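Agmatine ureohydrolase (PDB 3PZL) probably hydrolyses agmatine to putrescine and urea, as a member of the arginase family that binds two manganese ions per subunit. Local coordinates at residues R260-A265 / I294-K299. Residues are numbered along the deposited sequence; the frame is centred on the assembly and turned at random.
Sequences RLSYKA and IASREK
The guanidinium of R297 meets the carbonyl O of S262 at its edge, near the group's plane, with NE 3.0 Å from that O, whose position is uncertain in the model, while the O of A265 approaches obliquely, 3.7 Å from the same NE. The other flat group, the ring of Y263, has CG of K264 over the centre of one face and the O of R260 at its edge; it also stacks with Y300, and its hydroxyl is hydrogen-bonded to D218. R297 reaches the turn because CG stands anti to the backbone N (chi1 -173°) and the chain stays extended to NE, laying CB of R297 3.6 Å from OG of S262 and bringing CG within 4.2 Å of CA of Y263. A long arginine suits this place: its aliphatic part covers the turn while NH1 hydrogen-bonds to the hydroxyl of Y37. Cutting the side chain back to alanine is likely to uncover the S262 backbone and cost the Y37 hydroxyl this partner. One residue earlier on helix 281-303, OG of S296 lies 2.8 Å from OG of S262, close enough to hydrogen-bond, and also bonds to the O of V292. Serine fits this buried spot, small and polar. The contact packs the turn between helix 251-261 and strand 265-271 against helix 281-303, beside the eight-stranded parallel sheet of the arginase alpha/beta fold, away from the two manganese ions.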
ATOM      1  N   ARG B 260     -22.910  -8.140  27.178  1.00 49.57           N
ATOM      2  CA  ARG B 260     -23.348  -8.155  28.555  1.00 50.15           C
ATOM      3  C   ARG B 260     -23.943  -6.837  29.077  1.00 49.52           C
ATOM      4  O   ARG B 260     -24.671  -6.845  30.048  1.00 49.65           O
ATOM      5  CB  ARG B 260     -22.153  -8.541  29.420  1.00 51.08           C
ATOM      6  CG  ARG B 260     -21.755 -10.008  29.351  1.00 52.51           C
ATOM      7  CD  ARG B 260     -22.767 -10.930  30.042  1.00 57.35           C
ATOM      8  NE  ARG B 260     -23.247 -10.429  31.337  1.00 61.02           N
ATOM      9  CZ  ARG B 260     -22.495 -10.296  32.439  1.00 64.55           C
ATOM     10  NH1 ARG B 260     -21.193 -10.599  32.438  1.00 63.40           N
ATOM     11  NH2 ARG B 260     -23.042  -9.824  33.553  1.00 64.77           N
ATOM     12  N   LEU B 261     -23.645  -5.727  28.421  1.00 49.07           N
ATOM     13  CA  LEU B 261     -24.016  -4.418  28.922  1.00 49.79           C
ATOM     14  C   LEU B 261     -24.978  -3.586  28.057  1.00 49.96           C
ATOM     15  O   LEU B 261     -25.364  -2.489  28.451  1.00 50.25           O
ATOM     16  CB  LEU B 261     -22.748  -3.609  29.192  1.00 49.05           C
ATOM     17  CG  LEU B 261     -22.211  -3.544  30.612  1.00 50.69           C
ATOM     18  CD1 LEU B 261     -22.576  -4.749  31.461  1.00 52.76           C
ATOM     19  CD2 LEU B 261     -20.722  -3.385  30.574  1.00 51.51           C
ATOM     20  N   SER B 262     -25.355  -4.088  26.889  1.00 50.23           N
ATOM     21  CA  SER B 262     -26.088  -3.264  25.916  1.00 50.75           C
ATOM     22  C   SER B 262     -27.547  -3.093  26.338  1.00 51.54           C
ATOM     23  O   SER B 262     -28.200  -2.147  25.923  1.00 52.32           O
ATOM     24  CB  SER B 262     -26.026  -3.868  24.530  1.00 48.86           C
ATOM     25  OG  SER B 262     -26.539  -5.171  24.602  1.00 51.45           O
ATOM     26  N   TYR B 263     -28.044  -4.002  27.166  1.00 51.78           N
ATOM     27  CA  TYR B 263     -29.391  -3.886  27.704  1.00 52.46           C
ATOM     28  C   TYR B 263     -29.597  -2.705  28.678  1.00 53.19           C
ATOM     29  O   TYR B 263     -30.709  -2.282  28.905  1.00 53.83           O
ATOM     30  CB  TYR B 263     -29.795  -5.209  28.368  1.00 52.61           C
ATOM     31  CG  TYR B 263     -29.286  -5.411  29.780  1.00 52.08           C
ATOM     32  CD1 TYR B 263     -27.962  -5.774  30.021  1.00 51.52           C
ATOM     33  CD2 TYR B 263     -30.151  -5.279  30.878  1.00 52.86           C
ATOM     34  CE1 TYR B 263     -27.495  -5.973  31.312  1.00 51.34           C
ATOM     35  CE2 TYR B 263     -29.704  -5.481  32.188  1.00 51.46           C
ATOM     36  CZ  TYR B 263     -28.376  -5.823  32.397  1.00 52.74           C
ATOM     37  OH  TYR B 263     -27.922  -6.016  33.680  1.00 52.69           O
ATOM     38  N   LYS B 264     -28.523  -2.191  29.249  1.00 53.74           N
ATOM     39  CA  LYS B 264     -28.576  -1.046  30.147  1.00 54.97           C
ATOM     40  C   LYS B 264     -28.094   0.213  29.452  1.00 54.92           C
ATOM     41  O   LYS B 264     -28.043   1.275  30.080  1.00 55.59           O
ATOM     42  CB  LYS B 264     -27.650  -1.243  31.351  1.00 54.95           C
ATOM     43  CG  LYS B 264     -27.982  -2.373  32.209  1.00 56.52           C
ATOM     44  CD  LYS B 264     -27.055  -2.423  33.398  1.00 58.20           C
ATOM     45  CE  LYS B 264     -27.760  -3.061  34.538  1.00 58.26           C
ATOM     46  NZ  LYS B 264     -27.007  -2.678  35.710  1.00 60.89           N
ATOM     47  N   ALA B 265     -27.695   0.085  28.186  1.00 54.38           N
ATOM     48  CA  ALA B 265     -26.966   1.155  27.511  1.00 54.44           C
ATOM     49  C   ALA B 265     -27.922   2.179  26.950  1.00 54.56           C
ATOM     50  O   ALA B 265     -28.865   1.822  26.258  1.00 54.83           O
ATOM     51  CB  ALA B 265     -26.074   0.595  26.424  1.00 53.32           C
ATOM     52  N   ILE B 294     -26.457  -3.680  18.917  1.00 47.10           N
ATOM     53  CA  ILE B 294     -27.877  -3.665  18.612  1.00 48.03           C
ATOM     54  C   ILE B 294     -28.482  -5.053  18.833  1.00 48.45           C
ATOM     55  O   ILE B 294     -29.470  -5.183  19.554  1.00 49.04           O
ATOM     56  CB  ILE B 294     -28.158  -3.120  17.158  1.00 48.36           C
ATOM     57  CG1 ILE B 294     -27.768  -1.650  17.044  1.00 48.32           C
ATOM     58  CG2 ILE B 294     -29.590  -3.275  16.768  1.00 46.82           C
ATOM     59  CD1 ILE B 294     -27.822  -1.146  15.658  1.00 48.26           C
ATOM     60  N   ALA B 295     -27.872  -6.075  18.231  1.00 48.35           N
ATOM     61  CA  ALA B 295     -28.411  -7.425  18.265  1.00 48.95           C
ATOM     62  C   ALA B 295     -28.544  -7.944  19.681  1.00 49.75           C
ATOM     63  O   ALA B 295     -29.594  -8.442  20.057  1.00 50.98           O
ATOM     64  CB  ALA B 295     -27.588  -8.404  17.381  1.00 47.30           C
ATOM     65  N   SER B 296     -27.493  -7.844  20.475  1.00 50.80           N
ATOM     66  CA  SER B 296     -27.555  -8.409  21.819  1.00 52.14           C
ATOM     67  C   SER B 296     -28.550  -7.656  22.696  1.00 53.57           C
ATOM     68  O   SER B 296     -29.135  -8.225  23.623  1.00 55.11           O
ATOM     69  CB  SER B 296     -26.196  -8.412  22.489  1.00 51.50           C
ATOM     70  OG  SER B 296     -25.813  -7.091  22.759  1.00 52.99           O
ATOM     71  N   ARG B 297     -28.737  -6.374  22.415  1.00 54.42           N
ATOM     72  CA  ARG B 297     -29.750  -5.609  23.125  1.00 55.50           C
ATOM     73  C   ARG B 297     -31.164  -6.037  22.730  1.00 56.66           C
ATOM     74  O   ARG B 297     -32.046  -6.119  23.588  1.00 58.09           O
ATOM     75  CB  ARG B 297     -29.573  -4.110  22.880  1.00 55.30           C
ATOM     76  CG  ARG B 297     -30.473  -3.260  23.718  1.00 54.43           C
ATOM     77  CD  ARG B 297     -30.005  -1.822  23.717  1.00 54.50           C
ATOM     78  NE  ARG B 297     -30.686  -1.023  24.740  1.00 54.70           N
ATOM     79  CZ  ARG B 297     -31.895  -0.506  24.581  1.00 54.90           C
ATOM     80  NH1 ARG B 297     -32.532  -0.696  23.438  1.00 54.03           N
ATOM     81  NH2 ARG B 297     -32.457   0.213  25.545  1.00 56.28           N
ATOM     82  N   GLU B 298     -31.375  -6.315  21.445  1.00 56.47           N
ATOM     83  CA  GLU B 298     -32.666  -6.761  20.975  1.00 56.98           C
ATOM     84  C   GLU B 298     -32.986  -8.124  21.530  1.00 57.14           C
ATOM     85  O   GLU B 298     -34.160  -8.415  21.799  1.00 57.94           O
ATOM     86  CB  GLU B 298     -32.738  -6.785  19.438  1.00 56.98           C
ATOM     87  CG  GLU B 298     -32.858  -5.404  18.773  1.00 57.39           C
ATOM     88  CD  GLU B 298     -34.100  -4.632  19.200  1.00 58.04           C
ATOM     89  OE1 GLU B 298     -35.212  -5.106  18.959  1.00 59.28           O
ATOM     90  OE2 GLU B 298     -33.976  -3.535  19.757  1.00 59.63           O
ATOM     91  N   LYS B 299     -31.951  -8.957  21.693  1.00 56.98           N
ATOM     92  CA  LYS B 299     -32.095 -10.302  22.289  1.00 57.46           C
ATOM     93  C   LYS B 299     -32.613 -10.195  23.706  1.00 58.46           C
ATOM     94  O   LYS B 299     -33.383 -11.036  24.144  1.00 59.40           O
ATOM     95  CB  LYS B 299     -30.776 -11.059  22.319  1.00 56.87           C
ATOM     96  CG  LYS B 299     -30.894 -12.541  22.640  1.00 56.64           C
ATOM     97  CD  LYS B 299     -29.591 -13.075  23.287  1.00 59.42           C
ATOM     98  CE  LYS B 299     -29.247 -14.523  22.863  1.00 58.62           C
ATOM     99  NZ  LYS B 299     -30.080 -15.534  23.539  1.00 59.67           N
TER